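PDB 5GY3: glucanase from Klebsiella pneumoniae, which probably hydrolyses internal beta-1,4-glucosidic bonds in cellulose, lichenin and cereal beta-glucans, as a family 8 glycoside hydrolase. Local coordinates for residues Asp81-Ser86 / Gly136-Asn141; His28-Gly33 / Ala85-Thr90; Pro192-Ala197 / Phe216-Ile221; Ile154-Arg159 / Pro222-Trp227. All coordinates share one frame; numbering follows the deposited sequence.

Overall arrangement
All four contacts lie at or near Asp87, predicted to be the catalytic nucleophile of this family 8 enzyme. Contact 2 holds Asp87 itself, at the start of helix 86-103. Contact 1 shares Ala85 and Ser86 with it, and their centres are 12 Å apart. The two are also joined by Asn84 ND2 and Asp89 OD2, 2.7 Å apart. Contact 3 lies 16 Å from contact 2 between centres, yet Arg220 brings a weak, long ion pair to Glu30. Contact 4 closes the chain loop in which contact 3 is nested, and both use helix 220-228. Its Ile154 CD1 packs 3.7 Å from Asp87 O.

Contact 1 (Asp81-Ser86 / Gly136-Asn141); sequences DKNNAS and GVKGFN
Asn83 and Asn84 of the 81-86 loop reach across to the backbone of 136-141, and polar bonds carry most of the contact. With chi1 at -153°, Asn83 CG points away from the backbone N, which brings the amide up to the N-H and C=O of Lys138. Its OD1 accepts from Lys138 N at 3.1 Å, with the donor tilted 23° from the carbonyl plane. Its ND2 returns a weak, bent bond to Lys138 O at 2.7 Å. One side-chain amide thus grips both polar atoms of one backbone residue. Asn84 OD1 takes the preceding N-H: Val137 N donates to it at 2.8 Å in a nearly straight bond of 164°. The other end of this amide, ND2, is held by Asp89, so its rotation is fixed from both ends.

Carbon atoms also pack against the amides. Val137 CG2 sits 3.2 Å from Asn84 OD1, the two side chains crossing at about a right angle. Phe140 CE2 lies 3.8 Å from Asn83 ND2.

A water extends the contact outward. It donates to Lys82 O at 2.6 Å and accepts from Lys138 NZ, whose chain is bent to reach it. Within 81-86, Asp81 OD1 accepts from Asn83 N at 2.9 Å, which makes an Asx turn.

The contact joins two loops: one leads into helix 86-103, just ahead of Asp87, and the other links strands 130-133 and 145-148. Ser86 OG bonds to Leu134 O, Val137 leans on Tyr122 and Thr123 of helix 106-123, and Phe140 touches Asn147 of strand 145-148.

Contact 2 (His28-Gly33 / Ala85-Thr90); sequences HTEGQG and ASDGDT
Thr29 packs on Gly88 in a close, buried contact between the first turns of helices 29-41 and 86-103, near the centre of the molecule. The short helix axes come within 7.7 Å and run nearly parallel, 21° apart. Gly88 has no side chain, so Thr29 OG1 can lie 3.5 Å from Gly88 CA. Glu30 N also approaches that CA.

Two waters bridge the two segments. One is bound to Thr29 OG1, accepts from Ala85 N at 2.8 Å and lies near Asp89 OD1. Thr29 OG1 is turned between its backbone N and carbonyl carbon (chi1 49°), which directs it at this water.

Family 8 enzymes fold as an (alpha/alpha)6 barrel, and Asp87, the predicted nucleophile, sits at the start of one of its helices. The second water donates to both Glu30 OE1, at 2.5 Å, and Asp87 OD2, at 2.6 Å. These oxygens are 4.2 Å apart and share the water. Arg220 makes long, weak ion pairs with both acids, and Glu30 OE2 is bonded to Tyr293.

The start of helix 29-41 is capped by His28. Its ND1 accepts from Gly31 N at 2.9 Å, with the donor close to the ring plane, while its NE2 is bonded to Asp20.

Contact 3 (Pro192-Ala197 / Phe216-Ile221); sequences PSDWVA and FDAIRI
Asp194 brings the 192-197 segment onto the turn at 216-221. Its CB lies 3.9 Å from Asp217 CB, and the two side chains cross at about a right angle. CG is anti to the carbonyl carbon (chi1 -68°), and from there the carboxylate enters the turn. CG itself approaches Asp217 CB. OD1 accepts from Ala218 N at 2.9 Å, on its anti side and 23° out of the carboxylate plane. It also takes a longer, weak bond from Asp217 N at 3.3 Å. Ser215 N is a further donor, so the N-H groups of Ser215, Asp217 and Ala218 converge on this oxygen. Such a cluster would be expected to stabilise the negative charge. Asp194 OD2 accepts from a water 2.6 Å away. That water accepts weakly from Phe216 N.

The turn held this way is a type I beta turn, Asp217 to Arg220, leading into helix 220-228. Asp217 and Arg220 form a salt bridge whose hydrogen bond is weak, 3.3 Å from Asp217 OD1 to Arg220 NH2. Asp217 OD2 is bonded to Asn149. It also lies 3.9 Å from Trp195 NE1, the ring and carboxylate planes 58° apart. The Asp217 side chain lies about 6 Å from that of Asp87, the predicted nucleophile. Pro192 CG touches Ile221 CD1 at 3.8 Å, and Ala218 CB packs near Pro192 O, which is buried without a partner.

The contact connects the approach to strand 196-199, the middle strand of a three-stranded antiparallel sheet, with the start of helix 220-228. Pro192 and Ile221 both rest on Trp238 of helix 236-243. Trp195 stacks on Trp210.

Contact 4 (Ile154-Arg159 / Pro222-Trp227); sequences IFPAWR and PLYLSW
Their first torsions turn Ile154 and Tyr224 toward each other. Tyr224 CG is anti to its carbonyl carbon (chi1 -66°), which carries the ring toward Ile154. Both branches of Ile154 face the ring. CG2 lies over its face, 3.9 Å from the centroid of the Tyr224 ring, a CH-pi contact. CG1 comes 3.7 Å from Tyr224 CE2, and CD1 runs on to the phenol end, 3.9 Å from Tyr224 OH.

Trp227 is turned the other way, with CG anti to the backbone N (chi1 -159°). This turns a face of the indole to Pro156. Pro156 CG sits above the five-membered ring of Trp227, 4.2 Å from its centroid, a second CH-pi contact. On the neighbouring corner of the same proline, CD lies 3.4 Å from Tyr224 O. The proline thus fits between Tyr224 and Trp227, one turn of the helix apart. Phe155 lies alongside Leu225, both side chains pointing the same way, with Phe155 CE2 3.6 Å from Leu225 CD2. The interface is buried and mostly apolar.

The first turn of helix 155-164 is thereby set against helix 220-228, the two packing within the helical (alpha/alpha)6 barrel, as in family 8 enzymes. Their short axes come within 8.8 Å, at 41° between directions. Helix 86-103 borders the contact: Ile154 touches Asp87, the predicted nucleophile, and Pro156 touches Trp94. Phe155 also meets helix 167-183, and Trp227 packs on helix 293-307 and bonds through NE1 to Asp308.

Contact 1 (Asp81-Ser86 / Gly136-Asn141)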
loop_
_atom_site.group_PDB
_atom_site.type_symbol
_atom_site.label_atom_id
_atom_site.label_comp_id
_atom_site.label_asym_id
_atom_site.label_seq_id
_atom_site.Cartn_x
_atom_site.Cartn_y
_atom_site.Cartn_z
ATOM N N ASP A 81 -8.960 -17.270 -5.290
ATOM C CA ASP A 81 -9.251 -16.007 -5.963
ATOM C C ASP A 81 -8.151 -15.711 -6.974
ATOM O O ASP A 81 -6.991 -15.502 -6.599
ATOM C CB ASP A 81 -9.374 -14.865 -4.951
ATOM C CG ASP A 81 -9.856 -13.561 -5.584
ATOM O OD1 ASP A 81 -9.876 -13.447 -6.830
ATOM O OD2 ASP A 81 -10.210 -12.627 -4.833
ATOM N N LYS A 82 -8.518 -15.671 -8.252
ATOM C CA LYS A 82 -7.564 -15.495 -9.336
ATOM C C LYS A 82 -7.348 -14.031 -9.710
ATOM O O LYS A 82 -6.709 -13.756 -10.731
ATOM C CB LYS A 82 -8.029 -16.286 -10.560
ATOM C CG LYS A 82 -8.234 -17.763 -10.277
ATOM C CD LYS A 82 -6.916 -18.428 -9.902
ATOM C CE LYS A 82 -7.118 -19.898 -9.550
ATOM N NZ LYS A 82 -5.838 -20.510 -9.087
ATOM N N ASN A 83 -7.836 -13.094 -8.905
ATOM C CA ASN A 83 -7.641 -11.681 -9.190
ATOM C C ASN A 83 -6.354 -11.195 -8.531
ATOM O O ASN A 83 -5.815 -11.825 -7.618
ATOM C CB ASN A 83 -8.832 -10.854 -8.700
ATOM C CG ASN A 83 -9.035 -9.557 -9.494
ATOM O OD1 ASN A 83 -8.601 -9.417 -10.647
ATOM N ND2 ASN A 83 -9.725 -8.606 -8.876
ATOM N N ASN A 84 -5.864 -10.061 -9.014
ATOM C CA ASN A 84 -4.695 -9.412 -8.447
ATOM C C ASN A 84 -5.144 -8.298 -7.511
ATOM O O ASN A 84 -6.324 -7.941 -7.444
ATOM C CB ASN A 84 -3.803 -8.848 -9.557
ATOM C CG ASN A 84 -4.442 -7.667 -10.271
ATOM O OD1 ASN A 84 -5.479 -7.817 -10.926
ATOM N ND2 ASN A 84 -3.834 -6.484 -10.143
ATOM N N ALA A 85 -4.183 -7.748 -6.779
ATOM C CA ALA A 85 -4.396 -6.543 -5.990
ATOM C C ALA A 85 -3.313 -5.568 -6.425
ATOM O O ALA A 85 -2.123 -5.827 -6.219
ATOM C CB ALA A 85 -4.338 -6.820 -4.485
ATOM N N SER A 86 -3.721 -4.465 -7.056
ATOM C CA SER A 86 -2.752 -3.635 -7.762
ATOM C C SER A 86 -1.735 -2.998 -6.826
ATOM O O SER A 86 -0.610 -2.708 -7.257
ATOM C CB SER A 86 -3.479 -2.571 -8.578
ATOM O OG SER A 86 -4.357 -3.195 -9.492
ATOM N N GLY A 136 -7.902 -3.935 -9.076
ATOM C CA GLY A 136 -7.603 -5.238 -9.643
ATOM C C GLY A 136 -8.127 -5.281 -11.060
ATOM O O GLY A 136 -8.954 -4.453 -11.455
ATOM N N VAL A 137 -7.618 -6.245 -11.834
ATOM C CA VAL A 137 -7.985 -6.317 -13.250
ATOM C C VAL A 137 -9.481 -6.562 -13.413
ATOM O O VAL A 137 -10.120 -6.000 -14.313
ATOM C CB VAL A 137 -7.156 -7.394 -13.976
ATOM C CG1 VAL A 137 -7.681 -7.600 -15.397
ATOM C CG2 VAL A 137 -5.687 -7.002 -14.021
ATOM N N LYS A 138 -10.070 -7.385 -12.547
ATOM C CA LYS A 138 -11.496 -7.688 -12.633
ATOM C C LYS A 138 -12.223 -7.261 -11.365
ATOM O O LYS A 138 -11.646 -7.246 -10.276
ATOM C CB LYS A 138 -11.758 -9.185 -12.854
ATOM C CG LYS A 138 -11.304 -9.708 -14.206
ATOM C CD LYS A 138 -11.831 -11.114 -14.474
ATOM C CE LYS A 138 -12.175 -11.864 -13.195
ATOM N NZ LYS A 138 -10.983 -12.280 -12.411
ATOM N N GLY A 139 -13.509 -6.939 -11.516
ATOM C CA GLY A 139 -14.398 -6.766 -10.389
ATOM C C GLY A 139 -14.624 -5.337 -9.945
ATOM O O GLY A 139 -15.518 -5.103 -9.115
ATOM N N PHE A 140 -13.856 -4.377 -10.464
ATOM C CA PHE A 140 -13.952 -2.999 -10.001
ATOM C C PHE A 140 -14.419 -2.037 -11.075
ATOM O O PHE A 140 -14.609 -0.849 -10.777
ATOM C CB PHE A 140 -12.603 -2.539 -9.439
ATOM C CG PHE A 140 -12.140 -3.378 -8.299
ATOM C CD1 PHE A 140 -12.655 -3.168 -7.025
ATOM C CD2 PHE A 140 -11.244 -4.412 -8.506
ATOM C CE1 PHE A 140 -12.251 -3.962 -5.953
ATOM C CE2 PHE A 140 -10.833 -5.218 -7.445
ATOM C CZ PHE A 140 -11.342 -4.997 -6.173
ATOM N N ASN A 141 -14.594 -2.507 -12.306
ATOM C CA ASN A 141 -15.060 -1.673 -13.402
ATOM C C ASN A 141 -16.545 -1.969 -13.511
ATOM O O ASN A 141 -16.972 -2.942 -14.129
ATOM C CB ASN A 141 -14.318 -1.956 -14.702
ATOM C CG ASN A 141 -14.463 -0.828 -15.714
ATOM O OD1 ASN A 141 -15.537 -0.243 -15.865
ATOM N ND2 ASN A 141 -13.370 -0.509 -16.411
HETATM O O HOH W 1 -8.192 -13.482 -12.856
#

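Contact 2 (His28-Gly33 / Ala85-Thr90)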
loop_
_atom_site.group_PDB
_atom_site.type_symbol
_atom_site.label_atom_id
_atom_site.label_comp_id
_atom_site.label_asym_id
_atom_site.label_seq_id
_atom_site.Cartn_x
_atom_site.Cartn_y
_atom_site.Cartn_z
ATOM N N HIS A 28 -0.245 -12.610 1.226
ATOM C CA HIS A 28 -0.807 -11.819 0.145
ATOM C C HIS A 28 0.288 -10.963 -0.472
ATOM O O HIS A 28 1.396 -10.854 0.058
ATOM C CB HIS A 28 -1.981 -10.964 0.625
ATOM C CG HIS A 28 -1.801 -10.393 1.996
ATOM N ND1 HIS A 28 -0.823 -9.468 2.296
ATOM C CD2 HIS A 28 -2.473 -10.621 3.151
ATOM C CE1 HIS A 28 -0.905 -9.145 3.576
ATOM N NE2 HIS A 28 -1.898 -9.831 4.118
ATOM N N THR A 29 -0.031 -10.365 -1.620
ATOM C CA THR A 29 1.003 -9.629 -2.342
ATOM C C THR A 29 1.380 -8.338 -1.630
ATOM O O THR A 29 2.530 -7.897 -1.733
ATOM C CB THR A 29 0.564 -9.374 -3.783
ATOM O OG1 THR A 29 -0.763 -8.831 -3.813
ATOM C CG2 THR A 29 0.568 -10.679 -4.544
ATOM N N GLU A 30 0.452 -7.736 -0.883
ATOM C CA GLU A 30 0.832 -6.644 0.007
ATOM C C GLU A 30 1.911 -7.096 0.987
ATOM O O GLU A 30 2.922 -6.412 1.174
ATOM C CB GLU A 30 -0.393 -6.121 0.767
ATOM C CG GLU A 30 -0.023 -5.244 1.947
ATOM C CD GLU A 30 -1.173 -5.004 2.906
ATOM O OE1 GLU A 30 -2.187 -4.420 2.471
ATOM O OE2 GLU A 30 -1.061 -5.407 4.089
ATOM N N GLY A 31 1.707 -8.253 1.623
ATOM C CA GLY A 31 2.674 -8.727 2.602
ATOM C C GLY A 31 4.018 -9.079 1.986
ATOM O O GLY A 31 5.070 -8.725 2.531
ATOM N N GLN A 32 4.004 -9.789 0.857
ATOM C CA GLN A 32 5.258 -10.086 0.165
ATOM C C GLN A 32 5.959 -8.803 -0.266
ATOM O O GLN A 32 7.171 -8.659 -0.081
ATOM C CB GLN A 32 5.010 -10.981 -1.049
ATOM C CG GLN A 32 4.327 -12.301 -0.746
ATOM C CD GLN A 32 5.023 -13.096 0.348
ATOM O OE1 GLN A 32 4.465 -13.291 1.429
ATOM N NE2 GLN A 32 6.244 -13.569 0.073
ATOM N N GLY A 33 5.210 -7.856 -0.842
ATOM C CA GLY A 33 5.822 -6.622 -1.314
ATOM C C GLY A 33 6.366 -5.761 -0.190
ATOM O O GLY A 33 7.471 -5.215 -0.296
ATOM N N ALA A 85 -4.183 -7.748 -6.779
ATOM C CA ALA A 85 -4.396 -6.543 -5.990
ATOM C C ALA A 85 -3.313 -5.568 -6.425
ATOM O O ALA A 85 -2.123 -5.827 -6.219
ATOM C CB ALA A 85 -4.338 -6.820 -4.485
ATOM N N SER A 86 -3.721 -4.465 -7.056
ATOM C CA SER A 86 -2.752 -3.635 -7.762
ATOM C C SER A 86 -1.735 -2.998 -6.826
ATOM O O SER A 86 -0.610 -2.708 -7.257
ATOM C CB SER A 86 -3.479 -2.571 -8.578
ATOM O OG SER A 86 -4.357 -3.195 -9.492
ATOM N N ASP A 87 -2.095 -2.756 -5.560
ATOM C CA ASP A 87 -1.082 -2.222 -4.658
ATOM C C ASP A 87 -0.024 -3.272 -4.357
ATOM O O ASP A 87 1.158 -2.942 -4.247
ATOM C CB ASP A 87 -1.701 -1.650 -3.373
ATOM C CG ASP A 87 -2.403 -2.688 -2.497
ATOM O OD1 ASP A 87 -2.911 -3.718 -3.005
ATOM O OD2 ASP A 87 -2.469 -2.431 -1.262
ATOM N N GLY A 88 -0.422 -4.540 -4.236
ATOM C CA GLY A 88 0.566 -5.586 -4.009
ATOM C C GLY A 88 1.519 -5.737 -5.181
ATOM O O GLY A 88 2.737 -5.802 -4.996
ATOM N N ASP A 89 0.973 -5.797 -6.406
ATOM C CA ASP A 89 1.819 -5.847 -7.601
ATOM C C ASP A 89 2.787 -4.673 -7.634
ATOM O O ASP A 89 3.956 -4.826 -8.010
ATOM C CB ASP A 89 0.988 -5.798 -8.888
ATOM C CG ASP A 89 -0.121 -6.842 -8.956
ATOM O OD1 ASP A 89 0.085 -8.007 -8.556
ATOM O OD2 ASP A 89 -1.201 -6.480 -9.469
ATOM N N THR A 90 2.293 -3.481 -7.298
ATOM C CA THR A 90 3.131 -2.286 -7.306
ATOM C C THR A 90 4.265 -2.401 -6.297
ATOM O O THR A 90 5.420 -2.068 -6.601
ATOM C CB THR A 90 2.262 -1.061 -6.992
ATOM O OG1 THR A 90 1.294 -0.873 -8.031
ATOM C CG2 THR A 90 3.103 0.187 -6.838
HETATM O O HOH W 2 -1.633 -9.005 -6.586
HETATM O O HOH W 3 -3.692 -3.661 0.660
#

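Contact 3 (Pro192-Ala197 / Phe216-Ile221)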
loop_
_atom_site.group_PDB
_atom_site.type_symbol
_atom_site.label_atom_id
_atom_site.label_comp_id
_atom_site.label_asym_id
_atom_site.label_seq_id
_atom_site.Cartn_x
_atom_site.Cartn_y
_atom_site.Cartn_z
ATOM N N PRO A 192 -10.875 10.796 2.854
ATOM C CA PRO A 192 -11.386 9.711 2.007
ATOM C C PRO A 192 -11.595 8.419 2.793
ATOM O O PRO A 192 -10.964 8.166 3.820
ATOM C CB PRO A 192 -10.273 9.538 0.968
ATOM C CG PRO A 192 -9.026 9.820 1.758
ATOM C CD PRO A 192 -9.405 10.911 2.764
ATOM N N SER A 193 -12.503 7.595 2.279
ATOM C CA SER A 193 -12.749 6.264 2.826
ATOM C C SER A 193 -11.795 5.239 2.205
ATOM O O SER A 193 -11.018 5.540 1.291
ATOM C CB SER A 193 -14.204 5.863 2.585
ATOM O OG SER A 193 -14.562 6.063 1.225
ATOM N N ASP A 194 -11.844 4.013 2.738
ATOM C CA ASP A 194 -11.049 2.920 2.175
ATOM C C ASP A 194 -11.342 2.731 0.689
ATOM O O ASP A 194 -10.425 2.531 -0.119
ATOM C CB ASP A 194 -11.340 1.605 2.910
ATOM C CG ASP A 194 -10.852 1.588 4.351
ATOM O OD1 ASP A 194 -9.876 2.284 4.693
ATOM O OD2 ASP A 194 -11.462 0.830 5.154
ATOM N N TRP A 195 -12.617 2.763 0.321
ATOM C CA TRP A 195 -13.061 2.528 -1.044
ATOM C C TRP A 195 -13.913 3.697 -1.504
ATOM O O TRP A 195 -14.783 4.171 -0.769
ATOM C CB TRP A 195 -13.864 1.212 -1.151
ATOM C CG TRP A 195 -13.059 0.031 -0.753
ATOM C CD1 TRP A 195 -12.929 -0.494 0.504
ATOM C CD2 TRP A 195 -12.266 -0.793 -1.615
ATOM N NE1 TRP A 195 -12.096 -1.585 0.475
ATOM C CE2 TRP A 195 -11.677 -1.789 -0.815
ATOM C CE3 TRP A 195 -11.989 -0.774 -2.984
ATOM C CZ2 TRP A 195 -10.820 -2.758 -1.339
ATOM C CZ3 TRP A 195 -11.152 -1.743 -3.504
ATOM C CH2 TRP A 195 -10.577 -2.719 -2.683
ATOM N N VAL A 196 -13.673 4.139 -2.735
ATOM C CA VAL A 196 -14.318 5.320 -3.301
ATOM C C VAL A 196 -14.880 4.963 -4.665
ATOM O O VAL A 196 -14.163 4.419 -5.509
ATOM C CB VAL A 196 -13.321 6.489 -3.428
ATOM C CG1 VAL A 196 -13.955 7.679 -4.197
ATOM C CG2 VAL A 196 -12.838 6.916 -2.052
ATOM N N ALA A 197 -16.155 5.281 -4.889
ATOM C CA ALA A 197 -16.767 5.091 -6.196
ATOM C C ALA A 197 -16.595 6.356 -7.030
ATOM O O ALA A 197 -17.014 7.450 -6.616
ATOM C CB ALA A 197 -18.248 4.748 -6.055
ATOM N N PHE A 216 -8.332 0.828 7.860
ATOM C CA PHE A 216 -7.019 0.191 7.750
ATOM C C PHE A 216 -6.397 0.290 6.361
ATOM O O PHE A 216 -5.170 0.138 6.245
ATOM C CB PHE A 216 -7.110 -1.282 8.160
ATOM C CG PHE A 216 -7.538 -1.480 9.578
ATOM C CD1 PHE A 216 -6.658 -1.227 10.618
ATOM C CD2 PHE A 216 -8.825 -1.907 9.874
ATOM C CE1 PHE A 216 -7.044 -1.413 11.934
ATOM C CE2 PHE A 216 -9.226 -2.091 11.192
ATOM C CZ PHE A 216 -8.335 -1.842 12.222
ATOM N N ASP A 217 -7.196 0.513 5.314
ATOM C CA ASP A 217 -6.628 0.808 4.001
ATOM C C ASP A 217 -6.232 2.279 3.908
ATOM O O ASP A 217 -5.068 2.608 3.627
ATOM C CB ASP A 217 -7.619 0.467 2.884
ATOM C CG ASP A 217 -7.582 -1.003 2.475
ATOM O OD1 ASP A 217 -6.745 -1.776 2.997
ATOM O OD2 ASP A 217 -8.392 -1.375 1.608
ATOM N N ALA A 218 -7.187 3.168 4.190
ATOM C CA ALA A 218 -7.009 4.592 3.911
ATOM C C ALA A 218 -5.872 5.212 4.712
ATOM O O ALA A 218 -5.244 6.170 4.236
ATOM C CB ALA A 218 -8.316 5.334 4.188
ATOM N N ILE A 219 -5.587 4.678 5.907
ATOM C CA ILE A 219 -4.525 5.229 6.744
ATOM C C ILE A 219 -3.161 5.145 6.059
ATOM O O ILE A 219 -2.239 5.877 6.427
ATOM C CB ILE A 219 -4.532 4.509 8.111
ATOM C CG1 ILE A 219 -3.656 5.251 9.125
ATOM C CG2 ILE A 219 -4.053 3.071 7.957
ATOM C CD1 ILE A 219 -4.062 6.700 9.315
ATOM N N ARG A 220 -3.003 4.291 5.044
ATOM C CA ARG A 220 -1.743 4.268 4.306
ATOM C C ARG A 220 -1.560 5.489 3.409
ATOM O O ARG A 220 -0.434 5.747 2.969
ATOM C CB ARG A 220 -1.642 2.990 3.466
ATOM C CG ARG A 220 -1.419 1.768 4.324
ATOM C CD ARG A 220 -1.090 0.546 3.488
ATOM N NE ARG A 220 -2.104 0.317 2.461
ATOM C CZ ARG A 220 -3.110 -0.543 2.575
ATOM N NH1 ARG A 220 -3.236 -1.262 3.684
ATOM N NH2 ARG A 220 -3.984 -0.686 1.577
ATOM N N ILE A 221 -2.635 6.233 3.122
ATOM C CA ILE A 221 -2.524 7.383 2.220
ATOM C C ILE A 221 -1.557 8.431 2.758
ATOM O O ILE A 221 -0.661 8.862 2.011
ATOM C CB ILE A 221 -3.927 7.948 1.922
ATOM C CG1 ILE A 221 -4.774 6.894 1.198
ATOM C CG2 ILE A 221 -3.867 9.277 1.124
ATOM C CD1 ILE A 221 -6.286 7.241 1.091
HETATM O O HOH W 4 -10.113 -1.151 6.210
#

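Contact 4 (Ile154-Arg159 / Pro222-Trp227)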
loop_
_atom_site.group_PDB
_atom_site.type_symbol
_atom_site.label_atom_id
_atom_site.label_comp_id
_atom_site.label_asym_id
_atom_site.label_seq_id
_atom_site.Cartn_x
_atom_site.Cartn_y
_atom_site.Cartn_z
ATOM N N ILE A 154 0.116 4.463 -4.873
ATOM C CA ILE A 154 1.392 4.403 -4.122
ATOM C C ILE A 154 2.340 5.396 -4.788
ATOM O O ILE A 154 3.231 5.048 -5.570
ATOM C CB ILE A 154 1.946 2.983 -4.044
ATOM C CG1 ILE A 154 0.854 2.056 -3.488
ATOM C CG2 ILE A 154 3.172 2.964 -3.115
ATOM C CD1 ILE A 154 1.282 0.609 -3.306
ATOM N N PHE A 155 2.166 6.667 -4.430
ATOM C CA PHE A 155 2.900 7.752 -5.076
ATOM C C PHE A 155 4.416 7.570 -5.090
ATOM O O PHE A 155 5.022 7.823 -6.143
ATOM C CB PHE A 155 2.524 9.085 -4.409
ATOM C CG PHE A 155 1.053 9.371 -4.442
ATOM C CD1 PHE A 155 0.418 9.652 -5.643
ATOM C CD2 PHE A 155 0.307 9.339 -3.274
ATOM C CE1 PHE A 155 -0.956 9.914 -5.681
ATOM C CE2 PHE A 155 -1.067 9.592 -3.306
ATOM C CZ PHE A 155 -1.687 9.888 -4.509
ATOM N N PRO A 156 5.089 7.141 -4.013
ATOM C CA PRO A 156 6.555 7.027 -4.109
ATOM C C PRO A 156 7.007 5.915 -5.047
ATOM O O PRO A 156 8.070 6.035 -5.680
ATOM C CB PRO A 156 6.983 6.769 -2.655
ATOM C CG PRO A 156 5.774 6.130 -2.020
ATOM C CD PRO A 156 4.607 6.846 -2.648
ATOM N N ALA A 157 6.230 4.836 -5.154
ATOM C CA ALA A 157 6.530 3.803 -6.135
ATOM C C ALA A 157 6.367 4.332 -7.553
ATOM O O ALA A 157 7.212 4.079 -8.418
ATOM C CB ALA A 157 5.633 2.595 -5.910
ATOM N N TRP A 158 5.273 5.058 -7.815
ATOM C CA TRP A 158 5.037 5.575 -9.160
ATOM C C TRP A 158 6.157 6.516 -9.595
ATOM O O TRP A 158 6.563 6.514 -10.764
ATOM C CB TRP A 158 3.693 6.292 -9.217
ATOM C CG TRP A 158 2.518 5.389 -8.985
ATOM C CD1 TRP A 158 2.541 4.038 -8.774
ATOM C CD2 TRP A 158 1.142 5.780 -8.938
ATOM N NE1 TRP A 158 1.262 3.564 -8.610
ATOM C CE2 TRP A 158 0.385 4.617 -8.700
ATOM C CE3 TRP A 158 0.477 7.008 -9.083
ATOM C CZ2 TRP A 158 -1.010 4.636 -8.610
ATOM C CZ3 TRP A 158 -0.908 7.033 -8.984
ATOM C CH2 TRP A 158 -1.637 5.854 -8.751
ATOM N N ARG A 159 6.658 7.338 -8.670
ATOM C CA ARG A 159 7.759 8.233 -9.014
ATOM C C ARG A 159 9.006 7.426 -9.364
ATOM O O ARG A 159 9.692 7.727 -10.346
ATOM C CB ARG A 159 8.032 9.208 -7.858
ATOM C CG ARG A 159 9.179 10.187 -8.104
ATOM C CD ARG A 159 10.042 10.370 -6.874
ATOM N NE ARG A 159 10.062 9.132 -6.049
ATOM C CZ ARG A 159 11.071 8.278 -5.995
ATOM N NH1 ARG A 159 12.148 8.526 -6.708
ATOM N NH2 ARG A 159 10.986 7.217 -5.221
ATOM N N PRO A 222 -1.663 8.890 4.011
ATOM C CA PRO A 222 -0.673 9.859 4.499
ATOM C C PRO A 222 0.723 9.280 4.589
ATOM O O PRO A 222 1.708 10.019 4.438
ATOM C CB PRO A 222 -1.216 10.263 5.876
ATOM C CG PRO A 222 -2.145 9.142 6.269
ATOM C CD PRO A 222 -2.754 8.681 4.984
ATOM N N LEU A 223 0.846 7.976 4.831
ATOM C CA LEU A 223 2.147 7.333 4.723
ATOM C C LEU A 223 2.726 7.517 3.327
ATOM O O LEU A 223 3.858 7.985 3.173
ATOM C CB LEU A 223 2.031 5.849 5.067
ATOM C CG LEU A 223 3.217 4.952 4.692
ATOM C CD1 LEU A 223 4.495 5.330 5.461
ATOM C CD2 LEU A 223 2.845 3.505 4.968
ATOM N N TYR A 224 1.961 7.168 2.285
ATOM C CA TYR A 224 2.525 7.276 0.938
ATOM C C TYR A 224 2.731 8.732 0.529
ATOM O O TYR A 224 3.709 9.050 -0.164
ATOM C CB TYR A 224 1.629 6.558 -0.071
ATOM C CG TYR A 224 1.546 5.064 0.111
ATOM C CD1 TYR A 224 2.660 4.311 0.467
ATOM C CD2 TYR A 224 0.337 4.398 -0.087
ATOM C CE1 TYR A 224 2.564 2.919 0.618
ATOM C CE2 TYR A 224 0.235 3.030 0.066
ATOM C CZ TYR A 224 1.346 2.292 0.420
ATOM O OH TYR A 224 1.219 0.920 0.557
ATOM N N LEU A 225 1.845 9.633 0.967
ATOM C CA LEU A 225 2.026 11.054 0.676
ATOM C C LEU A 225 3.294 11.593 1.321
ATOM O O LEU A 225 4.079 12.306 0.684
ATOM C CB LEU A 225 0.821 11.855 1.173
ATOM C CG LEU A 225 -0.487 11.749 0.390
ATOM C CD1 LEU A 225 -1.598 12.479 1.152
ATOM C CD2 LEU A 225 -0.329 12.311 -1.026
ATOM N N SER A 226 3.477 11.313 2.610
ATOM C CA SER A 226 4.666 11.793 3.294
ATOM C C SER A 226 5.928 11.125 2.752
ATOM O O SER A 226 6.992 11.753 2.710
ATOM C CB SER A 226 4.527 11.553 4.793
ATOM O OG SER A 226 5.654 12.096 5.446
ATOM N N TRP A 227 5.826 9.863 2.328
ATOM C CA TRP A 227 6.967 9.169 1.733
ATOM C C TRP A 227 7.425 9.878 0.463
ATOM O O TRP A 227 8.628 10.086 0.242
ATOM C CB TRP A 227 6.551 7.724 1.441
ATOM C CG TRP A 227 7.633 6.710 1.300
ATOM C CD1 TRP A 227 8.916 6.904 0.848
ATOM C CD2 TRP A 227 7.526 5.320 1.626
ATOM N NE1 TRP A 227 9.607 5.709 0.874
ATOM C CE2 TRP A 227 8.775 4.725 1.347
ATOM C CE3 TRP A 227 6.491 4.518 2.129
ATOM C CZ2 TRP A 227 9.016 3.368 1.554
ATOM C CZ3 TRP A 227 6.737 3.172 2.334
ATOM C CH2 TRP A 227 7.984 2.610 2.047
#